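PDB 7CTP: protein Niban 2 from Homo sapiens, which may help suppress apoptosis and promote melanoma cell invasion in vitro, represented here by a long piece that includes its PH domain and much helical structure. Local coordinates for residues E18-I23 against N238-E243; E26-Y31 against K283-E288. All blocks are in the same frame, centred on the assembly; numbering follows the deposited sequence.

Contact 1. Residues E18-I23 against N238-E243; sequences EKTGKI and NLVMEE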
ATOM      1  N   GLU A  18      -4.905  12.017 -25.668  1.00 21.54           N
ATOM      2  CA  GLU A  18      -5.399  13.362 -25.396  1.00 20.31           C
ATOM      3  C   GLU A  18      -6.174  13.402 -24.085  1.00 20.21           C
ATOM      4  O   GLU A  18      -5.963  14.292 -23.250  1.00 26.56           O
ATOM      5  CB  GLU A  18      -6.267  13.847 -26.562  1.00 27.39           C
ATOM      6  CG  GLU A  18      -5.442  14.246 -27.788  1.00 31.93           C
ATOM      7  CD  GLU A  18      -6.281  14.459 -29.041  1.00 47.87           C
ATOM      8  OE1 GLU A  18      -5.685  14.625 -30.130  1.00 44.20           O
ATOM      9  OE2 GLU A  18      -7.526  14.457 -28.936  1.00 42.78           O
ATOM     10  N   LYS A  19      -7.080  12.442 -23.890  1.00 20.95           N
ATOM     11  CA  LYS A  19      -7.847  12.380 -22.648  1.00 22.85           C
ATOM     12  C   LYS A  19      -6.935  12.124 -21.454  1.00 23.21           C
ATOM     13  O   LYS A  19      -7.126  12.711 -20.383  1.00 23.22           O
ATOM     14  CB  LYS A  19      -8.919  11.296 -22.740  1.00 25.40           C
ATOM     15  CG  LYS A  19      -9.971  11.559 -23.821  1.00 26.17           C
ATOM     16  CD  LYS A  19     -10.921  10.369 -23.966  1.00 38.52           C
ATOM     17  CE  LYS A  19     -11.934  10.590 -25.083  1.00 52.26           C
ATOM     18  NZ  LYS A  19     -13.270  10.985 -24.552  1.00 56.02           N
ATOM     19  N   THR A  20      -5.950  11.234 -21.621  1.00 18.62           N
ATOM     20  CA  THR A  20      -4.973  10.975 -20.561  1.00 17.74           C
ATOM     21  C   THR A  20      -4.207  12.239 -20.203  1.00 20.74           C
ATOM     22  O   THR A  20      -3.985  12.539 -19.019  1.00 19.50           O
ATOM     23  CB  THR A  20      -4.015   9.866 -21.006  1.00 18.63           C
ATOM     24  OG1 THR A  20      -4.779   8.673 -21.264  1.00 18.58           O
ATOM     25  CG2 THR A  20      -2.940   9.589 -19.946  1.00 18.40           C
ATOM     26  N   GLY A  21      -3.796  13.000 -21.220  1.00 20.71           N
ATOM     27  CA  GLY A  21      -3.029  14.208 -20.964  1.00 20.05           C
ATOM     28  C   GLY A  21      -3.816  15.240 -20.182  1.00 23.10           C
ATOM     29  O   GLY A  21      -3.267  15.935 -19.322  1.00 24.35           O
ATOM     30  N   LYS A  22      -5.114  15.345 -20.459  1.00 23.28           N
ATOM     31  CA  LYS A  22      -5.952  16.286 -19.722  1.00 26.08           C
ATOM     32  C   LYS A  22      -6.096  15.870 -18.264  1.00 26.18           C
ATOM     33  O   LYS A  22      -6.063  16.721 -17.366  1.00 20.98           O
ATOM     34  CB  LYS A  22      -7.310  16.407 -20.408  1.00 26.92           C
ATOM     35  CG  LYS A  22      -7.169  17.008 -21.802  1.00 32.05           C
ATOM     36  CD  LYS A  22      -8.493  17.169 -22.524  1.00 40.87           C
ATOM     37  CE  LYS A  22      -8.245  17.675 -23.945  1.00 36.05           C
ATOM     38  NZ  LYS A  22      -9.504  17.713 -24.747  1.00 48.85           N
ATOM     39  N   ILE A  23      -6.242  14.564 -18.006  1.00 20.83           N
ATOM     40  CA  ILE A  23      -6.285  14.072 -16.628  1.00 22.14           C
ATOM     41  C   ILE A  23      -4.969  14.347 -15.918  1.00 20.97           C
ATOM     42  O   ILE A  23      -4.947  14.790 -14.764  1.00 20.12           O
ATOM     43  CB  ILE A  23      -6.622  12.573 -16.596  1.00 20.20           C
ATOM     44  CG1 ILE A  23      -8.068  12.345 -17.010  1.00 21.65           C
ATOM     45  CG2 ILE A  23      -6.375  11.995 -15.194  1.00 21.05           C
ATOM     46  CD1 ILE A  23      -8.332  10.907 -17.440  1.00 25.48           C
ATOM     47  N   ASN A 238      -3.589   3.849 -12.606  1.00 18.26           N
ATOM     48  CA  ASN A 238      -4.876   3.399 -12.083  1.00 20.34           C
ATOM     49  C   ASN A 238      -5.894   4.536 -12.083  1.00 17.24           C
ATOM     50  O   ASN A 238      -7.076   4.319 -12.376  1.00 18.75           O
ATOM     51  CB  ASN A 238      -4.731   2.851 -10.663  1.00 19.09           C
ATOM     52  CG  ASN A 238      -3.876   1.588 -10.575  1.00 23.77           C
ATOM     53  OD1 ASN A 238      -3.654   0.872 -11.566  1.00 21.21           O
ATOM     54  ND2 ASN A 238      -3.392   1.305  -9.364  1.00 21.32           N
ATOM     55  N   LEU A 239      -5.463   5.743 -11.702  1.00 17.96           N
ATOM     56  CA  LEU A 239      -6.351   6.906 -11.701  1.00 19.01           C
ATOM     57  C   LEU A 239      -6.927   7.165 -13.086  1.00 23.47           C
ATOM     58  O   LEU A 239      -8.140   7.368 -13.242  1.00 20.07           O
ATOM     59  CB  LEU A 239      -5.582   8.130 -11.214  1.00 19.05           C
ATOM     60  CG  LEU A 239      -6.365   9.422 -10.971  1.00 19.06           C
ATOM     61  CD1 LEU A 239      -7.248   9.288  -9.726  1.00 24.56           C
ATOM     62  CD2 LEU A 239      -5.377  10.562 -10.807  1.00 24.42           C
ATOM     63  N   VAL A 240      -6.053   7.202 -14.101  1.00 19.00           N
ATOM     64  CA  VAL A 240      -6.491   7.428 -15.479  1.00 17.79           C
ATOM     65  C   VAL A 240      -7.429   6.317 -15.943  1.00 20.30           C
ATOM     66  O   VAL A 240      -8.484   6.589 -16.528  1.00 20.01           O
ATOM     67  CB  VAL A 240      -5.275   7.560 -16.414  1.00 15.87           C
ATOM     68  CG1 VAL A 240      -5.731   7.624 -17.882  1.00 21.49           C
ATOM     69  CG2 VAL A 240      -4.470   8.803 -16.061  1.00 19.38           C
ATOM     70  N   MET A 241      -7.047   5.052 -15.721  1.00 17.20           N
ATOM     71  CA  MET A 241      -7.885   3.941 -16.182  1.00 18.36           C
ATOM     72  C   MET A 241      -9.256   3.961 -15.519  1.00 25.39           C
ATOM     73  O   MET A 241     -10.269   3.660 -16.165  1.00 23.02           O
ATOM     74  CB  MET A 241      -7.208   2.596 -15.922  1.00 18.98           C
ATOM     75  CG  MET A 241      -5.923   2.351 -16.719  1.00 22.18           C
ATOM     76  SD  MET A 241      -6.135   2.403 -18.513  1.00 23.94           S
ATOM     77  CE  MET A 241      -7.141   0.934 -18.781  1.00 24.02           C
ATOM     78  N   GLU A 242      -9.309   4.299 -14.229  1.00 22.33           N
ATOM     79  CA  GLU A 242     -10.601   4.384 -13.552  1.00 19.35           C
ATOM     80  C   GLU A 242     -11.502   5.399 -14.238  1.00 22.07           C
ATOM     81  O   GLU A 242     -12.701   5.160 -14.429  1.00 25.03           O
ATOM     82  CB  GLU A 242     -10.401   4.745 -12.080  1.00 25.13           C
ATOM     83  CG  GLU A 242     -11.697   5.060 -11.323  1.00 33.17           C
ATOM     84  CD  GLU A 242     -11.446   5.521  -9.890  1.00 23.19           C
ATOM     85  OE1 GLU A 242     -10.606   6.419  -9.666  1.00 33.49           O
ATOM     86  OE2 GLU A 242     -12.097   4.966  -8.983  1.00 37.50           O
ATOM     87  N   GLU A 243     -10.933   6.523 -14.649  1.00 22.09           N
ATOM     88  CA  GLU A 243     -11.731   7.585 -15.238  1.00 25.70           C
ATOM     89  C   GLU A 243     -12.111   7.272 -16.681  1.00 30.26           C
ATOM     90  O   GLU A 243     -13.258   7.502 -17.088  1.00 28.22           O
ATOM     91  CB  GLU A 243     -10.966   8.905 -15.148  1.00 27.19           C
ATOM     92  CG  GLU A 243     -11.785  10.118 -15.537  1.00 27.95           C
ATOM     93  CD  GLU A 243     -11.187  11.420 -15.052  1.00 28.79           C
ATOM     94  OE1 GLU A 243     -10.543  11.434 -13.977  1.00 32.81           O
ATOM     95  OE2 GLU A 243     -11.372  12.438 -15.752  1.00 30.45           O
TER
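The flat group in this contact is the carboxylate of E243, and the side chain of I23 lies across one of its faces. I23 CD1 stands almost straight above E243 CD, 3.8 Å away, while I23 CG1 reaches toward one oxygen, 3.5 Å from E243 OE2. The two side chains come from opposite directions, so that hydrocarbon rests on the plane of the acid. The other oxygen, OE1, is hydrogen-bonded to the hydroxyl of Y215, which helps hold the group's orientation. A glutamate suits this place because its extended chain, with CG anti to the backbone N (chi1 -171°), spans the gap between helices and leaves its polar end a tyrosine to bind. Replacing the acid with alanine is likely to leave the flank of I23 uncovered and the Y215 hydroxyl without this acceptor.

Next to it, V240 fills the centre with a forked side chain. One branch, CG2, meets I23 CG2 at 3.8 Å, a methyl-to-methyl contact of two beta-branched residues. The other, CG1, is 3.7 Å from T20 OG1, with the two side chains crossing at about a right angle. That hydroxyl is buried, but it is satisfied along its own helix by a hydrogen bond to I16 O, so the valine has only to pack against it. T20 and V240 also mark the nearest backbone approach, 6.4 Å between CA atoms.

The axes of the two segments cross at 121°, 10.2 Å apart. Helices 10-48 and 232-252 meet here between two others: V278 of helix 260-337 touches both T20 and V240, and Y215 of helix 204-218 covers I23 and L239.

Contact 2. Residues E26-Y31 against K283-E288; sequences EFLQFY and KARFEE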
ATOM      1  N   GLU A  26      -4.599  18.044 -14.917  1.00 21.29           N
ATOM      2  CA  GLU A  26      -5.394  18.406 -13.749  1.00 21.98           C
ATOM      3  C   GLU A  26      -4.802  17.817 -12.476  1.00 22.48           C
ATOM      4  O   GLU A  26      -4.690  18.512 -11.457  1.00 23.17           O
ATOM      5  CB  GLU A  26      -6.850  17.971 -13.924  1.00 24.15           C
ATOM      6  CG  GLU A  26      -7.777  18.632 -12.892  1.00 42.27           C
ATOM      7  CD  GLU A  26      -9.210  18.128 -12.945  1.00 59.47           C
ATOM      8  OE1 GLU A  26      -9.940  18.336 -11.945  1.00 50.82           O
ATOM      9  OE2 GLU A  26      -9.598  17.528 -13.973  1.00 38.76           O
ATOM     10  N   PHE A  27      -4.398  16.538 -12.516  1.00 20.51           N
ATOM     11  CA  PHE A  27      -3.751  15.950 -11.347  1.00 20.32           C
ATOM     12  C   PHE A  27      -2.499  16.725 -10.951  1.00 22.06           C
ATOM     13  O   PHE A  27      -2.246  16.961  -9.764  1.00 20.83           O
ATOM     14  CB  PHE A  27      -3.359  14.489 -11.582  1.00 17.93           C
ATOM     15  CG  PHE A  27      -2.456  13.972 -10.483  1.00 20.52           C
ATOM     16  CD1 PHE A  27      -2.999  13.602  -9.265  1.00 19.23           C
ATOM     17  CD2 PHE A  27      -1.071  13.982 -10.623  1.00 22.02           C
ATOM     18  CE1 PHE A  27      -2.183  13.179  -8.228  1.00 21.04           C
ATOM     19  CE2 PHE A  27      -0.246  13.567  -9.587  1.00 17.33           C
ATOM     20  CZ  PHE A  27      -0.803  13.170  -8.387  1.00 22.01           C
ATOM     21  N   LEU A  28      -1.657  17.056 -11.929  1.00 19.25           N
ATOM     22  CA  LEU A  28      -0.375  17.664 -11.586  1.00 22.21           C
ATOM     23  C   LEU A  28      -0.550  19.060 -10.993  1.00 20.47           C
ATOM     24  O   LEU A  28       0.310  19.514 -10.230  1.00 22.38           O
ATOM     25  CB  LEU A  28       0.522  17.690 -12.826  1.00 24.10           C
ATOM     26  CG  LEU A  28       0.952  16.260 -13.203  1.00 20.67           C
ATOM     27  CD1 LEU A  28       1.561  16.221 -14.624  1.00 24.24           C
ATOM     28  CD2 LEU A  28       1.899  15.678 -12.165  1.00 20.85           C
ATOM     29  N   GLN A  29      -1.648  19.747 -11.322  1.00 20.73           N
ATOM     30  CA  GLN A  29      -1.960  21.008 -10.645  1.00 25.38           C
ATOM     31  C   GLN A  29      -2.247  20.775  -9.167  1.00 21.78           C
ATOM     32  O   GLN A  29      -1.752  21.513  -8.308  1.00 21.02           O
ATOM     33  CB  GLN A  29      -3.144  21.705 -11.320  1.00 30.05           C
ATOM     34  CG  GLN A  29      -2.884  22.126 -12.757  1.00 37.72           C
ATOM     35  CD  GLN A  29      -4.118  22.704 -13.436  1.00 53.70           C
ATOM     36  OE1 GLN A  29      -5.204  22.113 -13.404  1.00 44.48           O
ATOM     37  NE2 GLN A  29      -3.957  23.866 -14.055  1.00 46.13           N
ATOM     38  N   PHE A  30      -3.029  19.739  -8.844  1.00 20.78           N
ATOM     39  CA  PHE A  30      -3.208  19.366  -7.439  1.00 20.97           C
ATOM     40  C   PHE A  30      -1.878  19.010  -6.786  1.00 19.89           C
ATOM     41  O   PHE A  30      -1.627  19.363  -5.625  1.00 18.75           O
ATOM     42  CB  PHE A  30      -4.175  18.182  -7.311  1.00 18.79           C
ATOM     43  CG  PHE A  30      -5.624  18.550  -7.480  1.00 23.82           C
ATOM     44  CD1 PHE A  30      -6.321  19.171  -6.453  1.00 31.43           C
ATOM     45  CD2 PHE A  30      -6.298  18.243  -8.653  1.00 26.48           C
ATOM     46  CE1 PHE A  30      -7.668  19.499  -6.608  1.00 35.55           C
ATOM     47  CE2 PHE A  30      -7.646  18.571  -8.811  1.00 30.26           C
ATOM     48  CZ  PHE A  30      -8.324  19.199  -7.787  1.00 31.42           C
ATOM     49  N   TYR A  31      -1.013  18.297  -7.514  1.00 20.01           N
ATOM     50  CA  TYR A  31       0.256  17.851  -6.946  1.00 19.50           C
ATOM     51  C   TYR A  31       1.177  19.035  -6.639  1.00 19.95           C
ATOM     52  O   TYR A  31       1.738  19.127  -5.538  1.00 20.57           O
ATOM     53  CB  TYR A  31       0.929  16.867  -7.905  1.00 20.29           C
ATOM     54  CG  TYR A  31       2.269  16.393  -7.432  1.00 20.60           C
ATOM     55  CD1 TYR A  31       2.370  15.465  -6.410  1.00 18.09           C
ATOM     56  CD2 TYR A  31       3.440  16.894  -7.988  1.00 22.38           C
ATOM     57  CE1 TYR A  31       3.598  15.032  -5.960  1.00 21.56           C
ATOM     58  CE2 TYR A  31       4.667  16.473  -7.541  1.00 22.39           C
ATOM     59  CZ  TYR A  31       4.743  15.546  -6.533  1.00 20.85           C
ATOM     60  OH  TYR A  31       5.960  15.118  -6.085  1.00 23.60           O
ATOM     61  N   LYS A 283       4.292   8.347 -16.651  1.00 18.98           N
ATOM     62  CA  LYS A 283       5.671   8.350 -16.178  1.00 23.78           C
ATOM     63  C   LYS A 283       6.392   9.594 -16.669  1.00 23.31           C
ATOM     64  O   LYS A 283       7.034  10.309 -15.886  1.00 21.74           O
ATOM     65  CB  LYS A 283       6.394   7.083 -16.643  1.00 18.96           C
ATOM     66  CG  LYS A 283       7.863   6.977 -16.161  1.00 22.24           C
ATOM     67  CD  LYS A 283       8.464   5.631 -16.517  1.00 26.66           C
ATOM     68  CE  LYS A 283       9.942   5.563 -16.123  1.00 39.40           C
ATOM     69  NZ  LYS A 283      10.516   4.209 -16.390  1.00 59.45           N
ATOM     70  N   ALA A 284       6.260   9.890 -17.963  1.00 20.81           N
ATOM     71  CA  ALA A 284       6.925  11.062 -18.529  1.00 24.44           C
ATOM     72  C   ALA A 284       6.416  12.351 -17.887  1.00 26.22           C
ATOM     73  O   ALA A 284       7.207  13.211 -17.479  1.00 26.18           O
ATOM     74  CB  ALA A 284       6.724  11.095 -20.049  1.00 20.68           C
ATOM     75  N   ARG A 285       5.092  12.496 -17.774  1.00 21.98           N
ATOM     76  CA  ARG A 285       4.525  13.736 -17.254  1.00 19.78           C
ATOM     77  C   ARG A 285       4.869  13.923 -15.779  1.00 23.56           C
ATOM     78  O   ARG A 285       5.243  15.025 -15.351  1.00 22.69           O
ATOM     79  CB  ARG A 285       3.012  13.765 -17.458  1.00 22.47           C
ATOM     80  CG  ARG A 285       2.553  13.866 -18.920  1.00 25.00           C
ATOM     81  CD  ARG A 285       2.780  15.248 -19.545  1.00 27.96           C
ATOM     82  NE  ARG A 285       2.241  16.346 -18.742  1.00 25.99           N
ATOM     83  CZ  ARG A 285       0.975  16.767 -18.745  1.00 27.87           C
ATOM     84  NH1 ARG A 285       0.047  16.192 -19.518  1.00 23.78           N
ATOM     85  NH2 ARG A 285       0.636  17.787 -17.960  1.00 28.18           N
ATOM     86  N   PHE A 286       4.756  12.858 -14.983  1.00 20.61           N
ATOM     87  CA  PHE A 286       5.009  12.987 -13.549  1.00 21.91           C
ATOM     88  C   PHE A 286       6.481  13.265 -13.266  1.00 26.54           C
ATOM     89  O   PHE A 286       6.815  14.145 -12.459  1.00 24.66           O
ATOM     90  CB  PHE A 286       4.560  11.731 -12.808  1.00 18.98           C
ATOM     91  CG  PHE A 286       4.802  11.808 -11.328  1.00 20.34           C
ATOM     92  CD1 PHE A 286       4.092  12.716 -10.555  1.00 22.58           C
ATOM     93  CD2 PHE A 286       5.783  11.037 -10.735  1.00 22.83           C
ATOM     94  CE1 PHE A 286       4.332  12.828  -9.191  1.00 22.45           C
ATOM     95  CE2 PHE A 286       6.030  11.138  -9.374  1.00 25.09           C
ATOM     96  CZ  PHE A 286       5.303  12.037  -8.604  1.00 21.96           C
ATOM     97  N   GLU A 287       7.381  12.524 -13.916  1.00 22.64           N
ATOM     98  CA  GLU A 287       8.802  12.710 -13.635  1.00 25.61           C
ATOM     99  C   GLU A 287       9.263  14.105 -14.041  1.00 27.70           C
ATOM    100  O   GLU A 287      10.162  14.676 -13.402  1.00 27.26           O
ATOM    101  CB  GLU A 287       9.622  11.615 -14.318  1.00 25.40           C
ATOM    102  CG  GLU A 287       9.574  10.285 -13.535  1.00 29.67           C
ATOM    103  CD  GLU A 287      10.204   9.092 -14.251  1.00 31.91           C
ATOM    104  OE1 GLU A 287      10.134   7.981 -13.675  1.00 38.78           O
ATOM    105  OE2 GLU A 287      10.754   9.251 -15.363  1.00 41.25           O
ATOM    106  N   GLU A 288       8.633  14.687 -15.066  1.00 22.21           N
ATOM    107  CA  GLU A 288       8.928  16.066 -15.441  1.00 26.94           C
ATOM    108  C   GLU A 288       8.593  17.023 -14.304  1.00 28.83           C
ATOM    109  O   GLU A 288       9.403  17.886 -13.941  1.00 23.91           O
ATOM    110  CB  GLU A 288       8.161  16.443 -16.708  1.00 27.42           C
ATOM    111  CG  GLU A 288       8.404  17.873 -17.179  1.00 33.60           C
ATOM    112  CD  GLU A 288       7.570  18.223 -18.400  1.00 46.88           C
ATOM    113  OE1 GLU A 288       6.590  17.497 -18.683  1.00 44.84           O
ATOM    114  OE2 GLU A 288       7.897  19.222 -19.077  1.00 48.34           O
TER
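Y31 and F286 each swing their rings out with CG anti to the backbone N (chi1 178° for Y31, F286 likewise), and the two rings meet in the groove between the helices. R285 instead bends at its second and third torsions, which carries the guanidinium across to helix 10-48, where L28 CD1 meets it obliquely. The ring pair is T-shaped: the edge of F286 points at a face of Y31, with planes at 66° and centroids 5.3 Å apart. F286 CE1 leads, 3.8 Å from Y31 CZ and displaced toward the rim of the tyrosine ring, so that the C-H of CE1 is directed at the electron-rich face.

L28 divides its branches between two neighbours. Its CD2 comes to the edge of the phenylalanine, 4.0 Å from F286 CD1, and its CD1 lies 3.8 Å from R285 NH2. A leucine serves well because one branch reaches a ring and the other the arginine, from CB to NH2. The guanidinium keeps a polar partner on helix 10-48, NH2 bonding T25 OG1, while a leucine methyl packs against it.

Helices 10-48 and 260-337 run in nearly the same direction here, inclined at 23° with the segment axes 10.9 Å apart. F208 of helix 204-218 meets F286 edge-to-face and its ring also meets that of F27, while L236 of helix 232-252 touches F27 and F286. Aromatic and leucine side chains thus pack between near-parallel helices, with helices 204-218 and 232-252 closing the same core, as in a helical bundle.

Both contacts use helix 10-48, first against helix 232-252 and then, about two turns later, against helix 260-337, the next helix in the chain after 232-252. Their centres lie 12 Å apart, on the same side of the chain's centre and some 20 Å from it. They also touch directly: R285 NH1 of contact 2 packs 3.3 Å from G21 O of contact 1, and L239 CD2 lies 4.2 Å from F27 CD1. The strands of the PH domain fall between residues 26-31 and 238-243 in sequence, so the two contacts join helical elements from both ends of that intervening region into one bundle.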